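Local coordinates for putative enoyl-CoA hydratase (Streptomyces coelicolor A3, PDB 3G64), which probably acts on acyl-CoA thioesters, as a putative enoyl-CoA hydratase of the enoyl-CoA hydratase/isomerase family, at residues A129-L133 against F146-F150; A10-W16 against E55-R59. All blocks are in the same frame, centred on the assembly; numbering follows the deposited sequence.

Contact 1 of 2, residues A129-L133 against F146-F150; sequences AVLAL and FAFLF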
loop_
_atom_site.group_PDB
_atom_site.type_symbol
_atom_site.label_atom_id
_atom_site.label_comp_id
_atom_site.label_asym_id
_atom_site.label_seq_id
_atom_site.Cartn_x
_atom_site.Cartn_y
_atom_site.Cartn_z
ATOM N N ALA A 129 2.554 19.913 -3.530
ATOM C CA ALA A 129 1.914 18.613 -3.630
ATOM C C ALA A 129 2.357 17.682 -2.485
ATOM O O ALA A 129 1.566 16.873 -2.004
ATOM C CB ALA A 129 2.242 17.970 -5.014
ATOM N N VAL A 130 3.606 17.795 -2.025
ATOM C CA VAL A 130 4.050 16.874 -0.964
ATOM C C VAL A 130 3.479 17.281 0.379
ATOM O O VAL A 130 3.126 16.421 1.194
ATOM C CB VAL A 130 5.592 16.712 -0.869
ATOM C CG1 VAL A 130 5.963 15.534 0.144
ATOM C CG2 VAL A 130 6.170 16.433 -2.249
ATOM N N LEU A 131 3.377 18.587 0.613
ATOM C CA LEU A 131 2.711 19.067 1.820
ATOM C C LEU A 131 1.255 18.592 1.841
ATOM O O LEU A 131 0.762 18.129 2.864
ATOM C CB LEU A 131 2.760 20.597 1.870
ATOM C CG LEU A 131 4.154 21.144 2.205
ATOM C CD1 LEU A 131 4.120 22.677 2.209
ATOM C CD2 LEU A 131 4.638 20.579 3.566
ATOM N N ALA A 132 0.583 18.678 0.702
ATOM C CA ALA A 132 -0.782 18.165 0.608
ATOM C C ALA A 132 -0.806 16.659 0.916
ATOM O O ALA A 132 -1.630 16.177 1.683
ATOM C CB ALA A 132 -1.361 18.443 -0.787
ATOM N N LEU A 133 0.121 15.921 0.319
ATOM C CA LEU A 133 0.165 14.473 0.496
ATOM C C LEU A 133 0.431 14.084 1.966
ATOM O O LEU A 133 -0.039 13.053 2.439
ATOM C CB LEU A 133 1.279 13.917 -0.420
ATOM C CG LEU A 133 1.511 12.410 -0.535
ATOM C CD1 LEU A 133 0.259 11.746 -1.127
ATOM C CD2 LEU A 133 2.743 12.161 -1.409
ATOM N N PHE A 146 -2.668 18.438 -8.938
ATOM C CA PHE A 146 -1.400 17.975 -8.366
ATOM C C PHE A 146 -0.354 17.766 -9.445
ATOM O O PHE A 146 -0.654 17.258 -10.541
ATOM C CB PHE A 146 -1.560 16.610 -7.687
ATOM C CG PHE A 146 -2.464 16.593 -6.507
ATOM C CD1 PHE A 146 -1.952 16.727 -5.219
ATOM C CD2 PHE A 146 -3.838 16.350 -6.675
ATOM C CE1 PHE A 146 -2.806 16.642 -4.086
ATOM C CE2 PHE A 146 -4.700 16.275 -5.554
ATOM C CZ PHE A 146 -4.179 16.437 -4.265
ATOM N N ALA A 147 0.879 18.134 -9.140
ATOM C CA ALA A 147 1.969 17.775 -10.024
ATOM C C ALA A 147 3.230 17.510 -9.207
ATOM O O ALA A 147 3.719 18.382 -8.500
ATOM C CB ALA A 147 2.207 18.894 -11.082
ATOM N N PHE A 148 3.735 16.284 -9.278
ATOM C CA PHE A 148 4.957 15.933 -8.529
ATOM C C PHE A 148 6.115 16.099 -9.466
ATOM O O PHE A 148 6.641 15.117 -9.976
ATOM C CB PHE A 148 4.844 14.494 -8.002
ATOM C CG PHE A 148 3.765 14.332 -6.962
ATOM C CD1 PHE A 148 4.048 14.535 -5.612
ATOM C CD2 PHE A 148 2.469 14.037 -7.332
ATOM C CE1 PHE A 148 3.045 14.400 -4.642
ATOM C CE2 PHE A 148 1.457 13.902 -6.359
ATOM C CZ PHE A 148 1.762 14.085 -5.012
ATOM N N LEU A 149 6.475 17.354 -9.728
ATOM C CA LEU A 149 7.293 17.685 -10.881
ATOM C C LEU A 149 8.810 17.883 -10.603
ATOM O O LEU A 149 9.507 18.558 -11.343
ATOM C CB LEU A 149 6.674 18.877 -11.620
ATOM C CG LEU A 149 6.245 20.031 -10.731
ATOM C CD1 LEU A 149 7.460 20.508 -9.884
ATOM C CD2 LEU A 149 5.650 21.161 -11.588
ATOM N N PHE A 150 9.324 17.262 -9.544
ATOM C CA PHE A 150 10.768 17.348 -9.270
ATOM C C PHE A 150 11.683 16.964 -10.427
ATOM O O PHE A 150 12.711 17.628 -10.668
ATOM C CB PHE A 150 11.077 16.490 -8.028
ATOM C CG PHE A 150 10.197 16.847 -6.870
ATOM C CD1 PHE A 150 10.387 18.051 -6.208
ATOM C CD2 PHE A 150 9.127 16.044 -6.521
ATOM C CE1 PHE A 150 9.549 18.428 -5.166
ATOM C CE2 PHE A 150 8.288 16.403 -5.471
ATOM C CZ PHE A 150 8.515 17.597 -4.784
#
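In the crotonase core, helix 127-134 packs against the end of strand 145-147 and the turn that follows, with A129 lying over the ring of F148. A129 CB stands 3.9 Å from the centroid of the F148 ring, only 20° off its normal, a CH-pi contact displaced toward the rim at CE1. L133 reaches the same CE1 from its CD2 methyl, 3.9 Å away, the two side chains crossing at about a right angle. F148 is the centre of an inverse gamma turn, and its CG, anti to the carbonyl carbon (chi1 -66°), sends the ring back to the helix. Were F148 an alanine, a gap would probably open beside the helix, leaving A129 CB without the ring face beneath it and L133 CD2 without its neighbour CE1. F146 presents its edge instead: CE1 meets A132 CB at 4.0 Å. V130 CG2 likewise comes to the edge of F150, 3.6 Å from CZ. The side-chain contacts here are apolar and the touching residues buried; L178 and L179 of helix 172-181 also touch F148. This packing on aromatic side chains joins helix 127-134 to the three-stranded sheet of the crotonase fold, whose strand 123-125 leads into that helix.

Contact 2 of 2, residues A10-W16 against E55-R59; sequences AAPTPEW and ELSRR
T13 of the N-terminal loop gives its backbone N-H to E55, near the C-terminal end of helix 43-58, so that a segment without regular structure is pinned to a helix of the crotonase fold. This is the tight part of the contact. The T13 N to E55 OE1 bond is 2.8 Å long and nearly straight (167°), meeting the carboxylate on its syn side but 34° out of plane. E55 reaches it because CG is anti to the backbone N and the chain stays extended beyond. W16 CZ2 approaches the same OE1 obliquely at 3.5 Å, and T13 CG2 lies over the centre of the W16 ring, folding the loop back on itself. The other oxygen, OE2, accepts from a water that also donates to T13 O and accepts from W16 NE1. R59 NH1 lies 2.9 Å from E55 OE2, a salt bridge of charges alone, since the oxygen is well out of the guanidinium plane; this charge is likely to favour the ionised carboxylate. P12 CB sits at the edge of the same guanidinium. Toward solvent the packing is loose. R58 reaches out with A10 CB over one face of its guanidinium, 4.1 Å from NH2, and meets the loop's backbone through water: one molecule donates to A11 O at 2.7 Å and accepts from R58 NH2 at 3.1 Å.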
loop_
_atom_site.group_PDB
_atom_site.type_symbol
_atom_site.label_atom_id
_atom_site.label_comp_id
_atom_site.label_asym_id
_atom_site.label_seq_id
_atom_site.Cartn_x
_atom_site.Cartn_y
_atom_site.Cartn_z
ATOM N N ALA A 10 12.222 28.075 27.072
ATOM C CA ALA A 10 11.832 28.526 25.740
ATOM C C ALA A 10 10.415 29.147 25.704
ATOM O O ALA A 10 9.439 28.503 26.088
ATOM C CB ALA A 10 11.924 27.353 24.744
ATOM N N ALA A 11 10.307 30.383 25.221
ATOM C CA ALA A 11 9.004 31.045 25.090
ATOM C C ALA A 11 8.431 30.911 23.684
ATOM O O ALA A 11 9.187 30.835 22.711
ATOM C CB ALA A 11 9.134 32.517 25.440
ATOM N N PRO A 12 7.093 30.929 23.565
ATOM C CA PRO A 12 6.404 30.892 22.264
ATOM C C PRO A 12 6.795 32.068 21.378
ATOM O O PRO A 12 7.012 33.171 21.884
ATOM C CB PRO A 12 4.927 31.028 22.643
ATOM C CG PRO A 12 4.847 30.588 24.072
ATOM C CD PRO A 12 6.141 31.067 24.680
ATOM N N THR A 13 6.901 31.830 20.073
ATOM C CA THR A 13 7.160 32.904 19.119
ATOM C C THR A 13 5.991 33.880 19.059
ATOM O O THR A 13 4.871 33.478 18.739
ATOM C CB THR A 13 7.393 32.312 17.734
ATOM O OG1 THR A 13 8.599 31.544 17.776
ATOM C CG2 THR A 13 7.544 33.407 16.698
ATOM N N PRO A 14 6.233 35.172 19.365
ATOM C CA PRO A 14 5.102 36.114 19.386
ATOM C C PRO A 14 4.439 36.281 18.017
ATOM O O PRO A 14 3.216 36.332 17.925
ATOM C CB PRO A 14 5.735 37.447 19.806
ATOM C CG PRO A 14 7.160 37.145 20.155
ATOM C CD PRO A 14 7.530 35.849 19.518
ATOM N N GLU A 15 5.237 36.375 16.963
ATOM C CA GLU A 15 4.693 36.706 15.656
ATOM C C GLU A 15 5.343 35.880 14.558
ATOM O O GLU A 15 6.568 35.807 14.474
ATOM C CB GLU A 15 4.924 38.185 15.371
ATOM C CG GLU A 15 4.293 38.665 14.081
ATOM C CD GLU A 15 4.903 39.969 13.568
ATOM O OE1 GLU A 15 5.867 40.476 14.189
ATOM O OE2 GLU A 15 4.423 40.478 12.532
ATOM N N TRP A 16 4.521 35.261 13.720
ATOM C CA TRP A 16 5.027 34.460 12.610
ATOM C C TRP A 16 4.980 35.334 11.360
ATOM O O TRP A 16 3.899 35.716 10.920
ATOM C CB TRP A 16 4.187 33.189 12.443
ATOM C CG TRP A 16 4.306 32.285 13.620
ATOM C CD1 TRP A 16 3.422 32.157 14.656
ATOM C CD2 TRP A 16 5.395 31.391 13.904
ATOM N NE1 TRP A 16 3.893 31.229 15.554
ATOM C CE2 TRP A 16 5.100 30.747 15.119
ATOM C CE3 TRP A 16 6.595 31.077 13.246
ATOM C CZ2 TRP A 16 5.953 29.801 15.691
ATOM C CZ3 TRP A 16 7.436 30.148 13.818
ATOM C CH2 TRP A 16 7.117 29.522 15.033
ATOM N N GLU A 55 6.456 24.070 17.829
ATOM C CA GLU A 55 5.834 24.818 18.914
ATOM C C GLU A 55 4.393 24.353 19.232
ATOM O O GLU A 55 4.056 24.110 20.408
ATOM C CB GLU A 55 5.875 26.319 18.625
ATOM C CG GLU A 55 5.389 27.119 19.817
ATOM C CD GLU A 55 5.189 28.587 19.500
ATOM O OE1 GLU A 55 6.198 29.251 19.152
ATOM O OE2 GLU A 55 4.021 29.061 19.613
ATOM N N LEU A 56 3.548 24.217 18.207
ATOM C CA LEU A 56 2.194 23.698 18.431
ATOM C C LEU A 56 2.222 22.273 19.005
ATOM O O LEU A 56 1.345 21.882 19.763
ATOM C CB LEU A 56 1.383 23.697 17.138
ATOM C CG LEU A 56 1.196 25.055 16.477
ATOM C CD1 LEU A 56 0.397 24.985 15.185
ATOM C CD2 LEU A 56 0.549 26.027 17.472
ATOM N N SER A 57 3.213 21.488 18.609
ATOM C CA SER A 57 3.281 20.103 19.035
ATOM C C SER A 57 3.650 20.010 20.508
ATOM O O SER A 57 3.015 19.281 21.257
ATOM C CB SER A 57 4.302 19.313 18.211
ATOM O OG SER A 57 3.822 19.111 16.886
ATOM N N ARG A 58 4.660 20.766 20.921
ATOM C CA ARG A 58 5.136 20.674 22.290
ATOM C C ARG A 58 4.125 21.237 23.282
ATOM O O ARG A 58 4.069 20.794 24.423
ATOM C CB ARG A 58 6.525 21.320 22.449
ATOM C CG ARG A 58 6.508 22.818 22.689
ATOM C CD ARG A 58 7.924 23.380 22.559
ATOM N NE ARG A 58 7.957 24.823 22.785
ATOM C CZ ARG A 58 8.683 25.669 22.058
ATOM N NH1 ARG A 58 9.428 25.219 21.048
ATOM N NH2 ARG A 58 8.644 26.971 22.320
ATOM N N ARG A 59 3.313 22.192 22.848
ATOM C CA ARG A 59 2.310 22.774 23.735
ATOM C C ARG A 59 0.940 22.098 23.587
ATOM O O ARG A 59 0.004 22.473 24.272
ATOM C CB ARG A 59 2.174 24.290 23.521
ATOM C CG ARG A 59 3.469 25.081 23.674
ATOM C CD ARG A 59 3.247 26.566 23.403
ATOM N NE ARG A 59 2.180 26.774 22.425
ATOM C CZ ARG A 59 1.897 27.937 21.841
ATOM N NH1 ARG A 59 2.613 29.019 22.125
ATOM N NH2 ARG A 59 0.899 28.022 20.965
HETATM O O HOH W 1 10.438 29.139 20.995
HETATM O O HOH W 2 3.353 31.199 18.465
#

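Followed from the N terminus, the chain first makes contact 2, which closes a loop of 38 residues carrying the antiparallel strands 19-24 and 27-32 and most of helix 43-58. After strand 64-69, helices 80-87 and 92-111 and strand 116-120, contact 1 closes a much shorter loop of 12 residues, which includes strand 137-140 of the six-stranded sheet. The two therefore follow in series, neither nesting nor crossing. The centres of contact 1 and contact 2 lie about 28 Å apart, on opposite sides of the chain's centre. Contact 2, at the surface, fastens the N-terminal segment to the end of helix 43-58, whereas contact 1, buried, joins helix 127-134 to the three-stranded sheet.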